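Local coordinates for bromodomain factor 2 protein (Trypanosoma cruzi, PDB 6NIM), which probably reads acetylated lysine marks on chromatin proteins through its bromodomain, the module crystallised here together with the bromodomain inhibitor bromosporine, at residues 17-20 / 21-25; 105-108 / 109-113. One frame throughout, in Å; residues are numbered along the deposited sequence.

Contact 1: residues 17-20 / 21-25; sequences LAFV and HQLWD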
ATOM      1  N   LEU A  17      -5.381  10.805  16.069  1.00 16.41           N
ATOM      2  CA  LEU A  17      -6.099  10.001  17.073  1.00 17.43           C
ATOM      3  C   LEU A  17      -7.606  10.128  16.845  1.00 17.12           C
ATOM      4  O   LEU A  17      -8.299   9.105  16.987  1.00 17.66           O
ATOM      5  CB  LEU A  17      -5.692  10.430  18.492  1.00 17.43           C
ATOM      6  CG  LEU A  17      -4.279   9.984  18.848  1.00 18.38           C
ATOM      7  CD1 LEU A  17      -3.769  10.710  20.093  1.00 17.85           C
ATOM      8  CD2 LEU A  17      -4.228   8.466  19.037  1.00 18.47           C
ATOM      9  N   ALA A  18      -8.088  11.329  16.495  1.00 17.17           N
ATOM     10  CA  ALA A  18      -9.536  11.553  16.257  1.00 16.72           C
ATOM     11  C   ALA A  18      -9.950  10.662  15.086  1.00 16.16           C
ATOM     12  O   ALA A  18     -11.029  10.023  15.125  1.00 16.34           O
ATOM     13  CB  ALA A  18      -9.810  13.008  15.969  1.00 16.78           C
ATOM     14  N   PHE A  19      -9.096  10.622  14.064  1.00 16.95           N
ATOM     15  CA  PHE A  19      -9.313   9.811  12.837  1.00 16.92           C
ATOM     16  C   PHE A  19      -9.430   8.329  13.201  1.00 17.52           C
ATOM     17  O   PHE A  19     -10.416   7.679  12.828  1.00 17.35           O
ATOM     18  CB  PHE A  19      -8.160  10.112  11.878  1.00 18.17           C
ATOM     19  CG  PHE A  19      -7.974   9.197  10.698  1.00 17.54           C
ATOM     20  CD1 PHE A  19      -9.024   8.909   9.833  1.00 17.36           C
ATOM     21  CD2 PHE A  19      -6.714   8.712  10.391  1.00 17.23           C
ATOM     22  CE1 PHE A  19      -8.810   8.122   8.710  1.00 18.00           C
ATOM     23  CE2 PHE A  19      -6.516   7.909   9.274  1.00 19.08           C
ATOM     24  CZ  PHE A  19      -7.559   7.655   8.409  1.00 17.32           C
ATOM     25  N   VAL A  20      -8.512   7.820  14.011  1.00 16.78           N
ATOM     26  CA  VAL A  20      -8.515   6.404  14.463  1.00 17.86           C
ATOM     27  C   VAL A  20      -9.795   6.152  15.264  1.00 18.23           C
ATOM     28  O   VAL A  20     -10.400   5.127  15.077  1.00 16.01           O
ATOM     29  CB  VAL A  20      -7.237   6.080  15.255  1.00 17.43           C
ATOM     30  CG1 VAL A  20      -7.346   4.766  16.001  1.00 18.95           C
ATOM     31  CG2 VAL A  20      -6.059   6.108  14.301  1.00 18.70           C
ATOM     32  N   HIS A  21     -10.177   7.065  16.146  1.00 18.99           N
ATOM     33  CA  HIS A  21     -11.380   6.912  16.998  1.00 18.43           C
ATOM     34  C   HIS A  21     -12.651   6.865  16.132  1.00 17.66           C
ATOM     35  O   HIS A  21     -13.565   6.075  16.445  1.00 18.77           O
ATOM     36  CB  HIS A  21     -11.449   8.013  18.073  1.00 20.93           C
ATOM     37  CG  HIS A  21     -12.618   7.812  18.970  1.00 22.98           C
ATOM     38  ND1 HIS A  21     -13.724   8.630  18.925  1.00 27.26           N
ATOM     39  CD2 HIS A  21     -12.887   6.825  19.850  1.00 25.36           C
ATOM     40  CE1 HIS A  21     -14.612   8.195  19.804  1.00 26.86           C
ATOM     41  NE2 HIS A  21     -14.125   7.057  20.357  1.00 27.23           N
ATOM     42  N   GLN A  22     -12.739   7.673  15.080  1.00 17.43           N
ATOM     43  CA  GLN A  22     -13.953   7.690  14.224  1.00 18.24           C
ATOM     44  C   GLN A  22     -14.057   6.326  13.546  1.00 16.94           C
ATOM     45  O   GLN A  22     -15.164   5.797  13.466  1.00 18.03           O
ATOM     46  CB  GLN A  22     -13.898   8.786  13.159  1.00 19.12           C
ATOM     47  CG  GLN A  22     -14.062  10.206  13.681  1.00 22.40           C
ATOM     48  CD  GLN A  22     -15.425  10.499  14.269  1.00 27.05           C
ATOM     49  OE1 GLN A  22     -16.454  10.241  13.654  1.00 28.99           O
ATOM     50  NE2 GLN A  22     -15.453  11.105  15.449  1.00 27.00           N
ATOM     51  N   LEU A  23     -12.917   5.777  13.079  1.00 17.24           N
ATOM     52  CA  LEU A  23     -12.877   4.457  12.398  1.00 15.72           C
ATOM     53  C   LEU A  23     -13.254   3.369  13.404  1.00 17.22           C
ATOM     54  O   LEU A  23     -13.948   2.424  13.018  1.00 17.97           O
ATOM     55  CB  LEU A  23     -11.483   4.216  11.797  1.00 16.59           C
ATOM     56  CG  LEU A  23     -11.092   5.142  10.642  1.00 16.31           C
ATOM     57  CD1 LEU A  23      -9.685   4.825  10.187  1.00 18.05           C
ATOM     58  CD2 LEU A  23     -12.061   5.060   9.453  1.00 17.35           C
ATOM     59  N   TRP A  24     -12.738   3.452  14.631  1.00 16.75           N
ATOM     60  CA  TRP A  24     -13.080   2.517  15.721  1.00 17.91           C
ATOM     61  C   TRP A  24     -14.605   2.405  15.867  1.00 17.32           C
ATOM     62  O   TRP A  24     -15.098   1.294  15.934  1.00 20.13           O
ATOM     63  CB  TRP A  24     -12.416   3.001  17.010  1.00 19.70           C
ATOM     64  CG  TRP A  24     -12.597   2.078  18.166  1.00 20.65           C
ATOM     65  CD1 TRP A  24     -13.690   1.986  18.978  1.00 21.55           C
ATOM     66  CD2 TRP A  24     -11.615   1.166  18.688  1.00 20.93           C
ATOM     67  NE1 TRP A  24     -13.460   1.059  19.957  1.00 20.53           N
ATOM     68  CE2 TRP A  24     -12.206   0.536  19.804  1.00 22.23           C
ATOM     69  CE3 TRP A  24     -10.306   0.818  18.317  1.00 21.05           C
ATOM     70  CZ2 TRP A  24     -11.539  -0.445  20.535  1.00 21.39           C
ATOM     71  CZ3 TRP A  24      -9.648  -0.137  19.047  1.00 24.53           C
ATOM     72  CH2 TRP A  24     -10.259  -0.762  20.137  1.00 22.12           C
ATOM     73  N   ASP A  25     -15.303   3.536  15.931  1.00 19.00           N
ATOM     74  CA  ASP A  25     -16.760   3.617  16.211  1.00 20.19           C
ATOM     75  C   ASP A  25     -17.546   3.161  14.983  1.00 21.86           C
ATOM     76  O   ASP A  25     -18.645   2.610  15.149  1.00 20.82           O
ATOM     77  CB  ASP A  25     -17.153   5.020  16.636  1.00 21.37           C
ATOM     78  CG  ASP A  25     -16.774   5.356  18.074  1.00 23.07           C
ATOM     79  OD1 ASP A  25     -16.396   4.442  18.799  1.00 25.87           O
ATOM     80  OD2 ASP A  25     -16.828   6.533  18.432  1.00 26.28           O
TER
HETATM   81  O   HOH W   1     -12.956  11.062  16.895  1.00 23.09           O
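L23, one helical turn further along than F19, lays its CD1 methyl over one face of the F19 ring. CD1 stands 4.1 Å from the ring centroid and 27° off the ring normal, a CH-pi contact displaced toward one side of the ring, where CE1 of F19 is the nearest atom to L23 CD1, at 3.7 Å. The two chi1 torsions differ: F19 holds CG anti to its own N (chi1 167°), which tips the ring toward the C-terminal end of the helix, while L23 has CG beside its N (chi1 -67°), bringing the branch back over F19 O. On the solvent side the polar groups are joined by one water. It donates to A18 O at 2.8 Å, accepts from Q22 NE2 at 2.9 Å, and lies at the edge of the H21 ring, in its plane, 3.3 Å from ND1. The Q22 chain folds back so that CG passes close to A18 O and NE2 meets the water. That carbonyl also takes the backbone N-H of Q22, so two donors grip it. Beneath run the i to i+4 bonds of an α-helix, among them W24 N to V20 O at 2.9 Å. F19 and L23 face helices 69-86 and 92-110, whereas L17 and V20 rest on helix 54-62: this is an amphipathic helix with its apolar flank in the core of the left-handed four-helix bundle of the bromodomain fold.

Contact 2: residues 105-108 / 109-113; sequences LDVA and RQCGL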
ATOM      1  N   LEU A 105     -10.647   7.967   3.688  1.00 16.35           N
ATOM      2  CA  LEU A 105     -10.102   9.306   3.397  1.00 16.26           C
ATOM      3  C   LEU A 105     -11.169  10.366   3.694  1.00 16.94           C
ATOM      4  O   LEU A 105     -10.822  11.455   4.154  1.00 17.26           O
ATOM      5  CB  LEU A 105      -9.668   9.410   1.932  1.00 18.75           C
ATOM      6  CG  LEU A 105      -8.520   8.503   1.517  1.00 21.53           C
ATOM      7  CD1 LEU A 105      -8.220   8.745   0.043  1.00 23.90           C
ATOM      8  CD2 LEU A 105      -7.273   8.703   2.368  1.00 22.23           C
ATOM      9  N   ASP A 106     -12.431  10.045   3.464  1.00 16.48           N
ATOM     10  CA  ASP A 106     -13.546  10.964   3.797  1.00 16.58           C
ATOM     11  C   ASP A 106     -13.537  11.250   5.317  1.00 15.57           C
ATOM     12  O   ASP A 106     -13.682  12.426   5.728  1.00 17.17           O
ATOM     13  CB  ASP A 106     -14.873  10.350   3.356  1.00 16.59           C
ATOM     14  CG  ASP A 106     -15.991  11.372   3.343  1.00 18.09           C
ATOM     15  OD1 ASP A 106     -15.856  12.357   2.576  1.00 19.41           O
ATOM     16  OD2 ASP A 106     -16.940  11.229   4.166  1.00 18.84           O
ATOM     17  N   VAL A 107     -13.352  10.208   6.110  1.00 15.56           N
ATOM     18  CA  VAL A 107     -13.221  10.304   7.598  1.00 15.52           C
ATOM     19  C   VAL A 107     -11.994  11.140   7.949  1.00 16.41           C
ATOM     20  O   VAL A 107     -12.131  12.044   8.793  1.00 15.68           O
ATOM     21  CB  VAL A 107     -13.191   8.926   8.287  1.00 15.62           C
ATOM     22  CG1 VAL A 107     -13.021   9.044   9.809  1.00 16.71           C
ATOM     23  CG2 VAL A 107     -14.490   8.188   7.971  1.00 15.92           C
ATOM     24  N   ALA A 108     -10.831  10.869   7.339  1.00 15.88           N
ATOM     25  CA  ALA A 108      -9.607  11.670   7.578  1.00 15.53           C
ATOM     26  C   ALA A 108      -9.926  13.141   7.361  1.00 15.14           C
ATOM     27  O   ALA A 108      -9.615  13.984   8.239  1.00 15.65           O
ATOM     28  CB  ALA A 108      -8.499  11.227   6.677  1.00 15.52           C
ATOM     29  N   ARG A 109     -10.582  13.480   6.242  1.00 16.55           N
ATOM     30  CA  ARG A 109     -10.980  14.890   5.962  1.00 18.85           C
ATOM     31  C   ARG A 109     -11.943  15.432   7.032  1.00 18.03           C
ATOM     32  O   ARG A 109     -11.790  16.618   7.422  1.00 17.08           O
ATOM     33  CB  ARG A 109     -11.636  15.004   4.586  1.00 19.97           C
ATOM     34  CG  ARG A 109     -10.671  14.832   3.419  1.00 24.67           C
ATOM     35  CD  ARG A 109     -11.493  14.834   2.127  1.00 29.80           C
ATOM     36  NE  ARG A 109     -10.675  14.687   0.916  1.00 36.91           N
ATOM     37  CZ  ARG A 109      -9.918  15.653   0.392  1.00 43.07           C
ATOM     38  NH1 ARG A 109      -9.870  16.850   0.961  1.00 45.61           N
ATOM     39  NH2 ARG A 109      -9.203  15.427  -0.701  1.00 41.01           N
ATOM     40  N   GLN A 110     -12.919  14.631   7.491  1.00 17.45           N
ATOM     41  CA  GLN A 110     -13.868  15.054   8.550  1.00 16.52           C
ATOM     42  C   GLN A 110     -13.082  15.408   9.821  1.00 17.19           C
ATOM     43  O   GLN A 110     -13.610  16.150  10.643  1.00 17.43           O
ATOM     44  CB  GLN A 110     -14.885  13.973   8.902  1.00 16.75           C
ATOM     45  CG  GLN A 110     -15.855  13.637   7.779  1.00 18.12           C
ATOM     46  CD  GLN A 110     -16.773  12.529   8.217  1.00 19.13           C
ATOM     47  OE1 GLN A 110     -16.316  11.506   8.725  1.00 19.02           O
ATOM     48  NE2 GLN A 110     -18.083  12.761   8.090  1.00 20.60           N
ATOM     49  N   CYS A 111     -11.888  14.846  10.017  1.00 16.70           N
ATOM     50  CA  CYS A 111     -11.045  15.077  11.230  1.00 17.26           C
ATOM     51  C   CYS A 111      -9.981  16.161  10.983  1.00 17.32           C
ATOM     52  O   CYS A 111      -9.114  16.376  11.877  1.00 19.84           O
ATOM     53  CB  CYS A 111     -10.429  13.774  11.717  1.00 17.44           C
ATOM     54  SG  CYS A 111     -11.658  12.558  12.246  1.00 17.45           S
ATOM     55  N   GLY A 112     -10.054  16.881   9.865  1.00 17.88           N
ATOM     56  CA  GLY A 112      -9.185  18.033   9.589  1.00 19.13           C
ATOM     57  C   GLY A 112      -7.847  17.626   8.996  1.00 19.40           C
ATOM     58  O   GLY A 112      -6.967  18.469   8.953  1.00 19.79           O
ATOM     59  N   LEU A 113      -7.680  16.371   8.589  1.00 17.42           N
ATOM     60  CA  LEU A 113      -6.413  15.891   8.006  1.00 19.04           C
ATOM     61  C   LEU A 113      -6.398  16.196   6.518  1.00 20.67           C
ATOM     62  O   LEU A 113      -7.463  16.092   5.870  1.00 19.74           O
ATOM     63  CB  LEU A 113      -6.284  14.387   8.241  1.00 19.58           C
ATOM     64  CG  LEU A 113      -6.062  13.995   9.699  1.00 19.82           C
ATOM     65  CD1 LEU A 113      -6.195  12.508   9.872  1.00 20.36           C
ATOM     66  CD2 LEU A 113      -4.689  14.442  10.163  1.00 19.84           C
TER
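L105 and R109 meet first, L105 O accepting the backbone N of R109 at 2.9 Å while CG of R109 runs close by the same oxygen. The R109 chain stays extended from CG to NE and carries its guanidinium outward to a salt bridge with D117. D106 O takes the N-H of Q110, and CG of Q110 comes within 3.2 Å of that oxygen. From there the extended Q110 chain runs across V107 at a slant, with OE1 3.5 Å from V107 CA and near its CG2 methyl. At V107 the regular helical bonding fades: C111 N still reaches V107 O, but weakly, with an N-H...O angle of 130°. A108 O accepts the closing bonds, from C111 N at 3.0 Å and from L113 N at 3.1 Å, the donors arriving from opposite faces of the carbonyl plane. With G112 N bonded to R109 O, this is a Schellman motif: C111 is the first residue to depart from helical phi/psi, and G112, with its positive phi (84°), is the C' residue. L113 then folds back toward the last turn, its CG beside its own N (chi1 -69°), and sets CD1 4.1 Å from the methyl CB of A108, against which F19 packs as well.

Overall arrangement
Contact 1, on helix 13-26, and contact 2, at the C-terminal end of helix 92-110, lie on the same side of the chain's centre with their own centres about 10 Å apart, and they pack directly. CB of Q22 meets CG1 of V107 at 3.5 Å, and CD1 of F19 lies 3.6 Å from CA of A108. The sulfur of C111 touches both Q22 and F19, SG being 3.7 Å from Q22 CG and from F19 CA. The first helix of the bundle is thus joined to the end of the last. At the other end of contact 1, the W24 side chain is about 4 Å from a bound sulfate, probably from the crystallisation liquor, and stacks on H33.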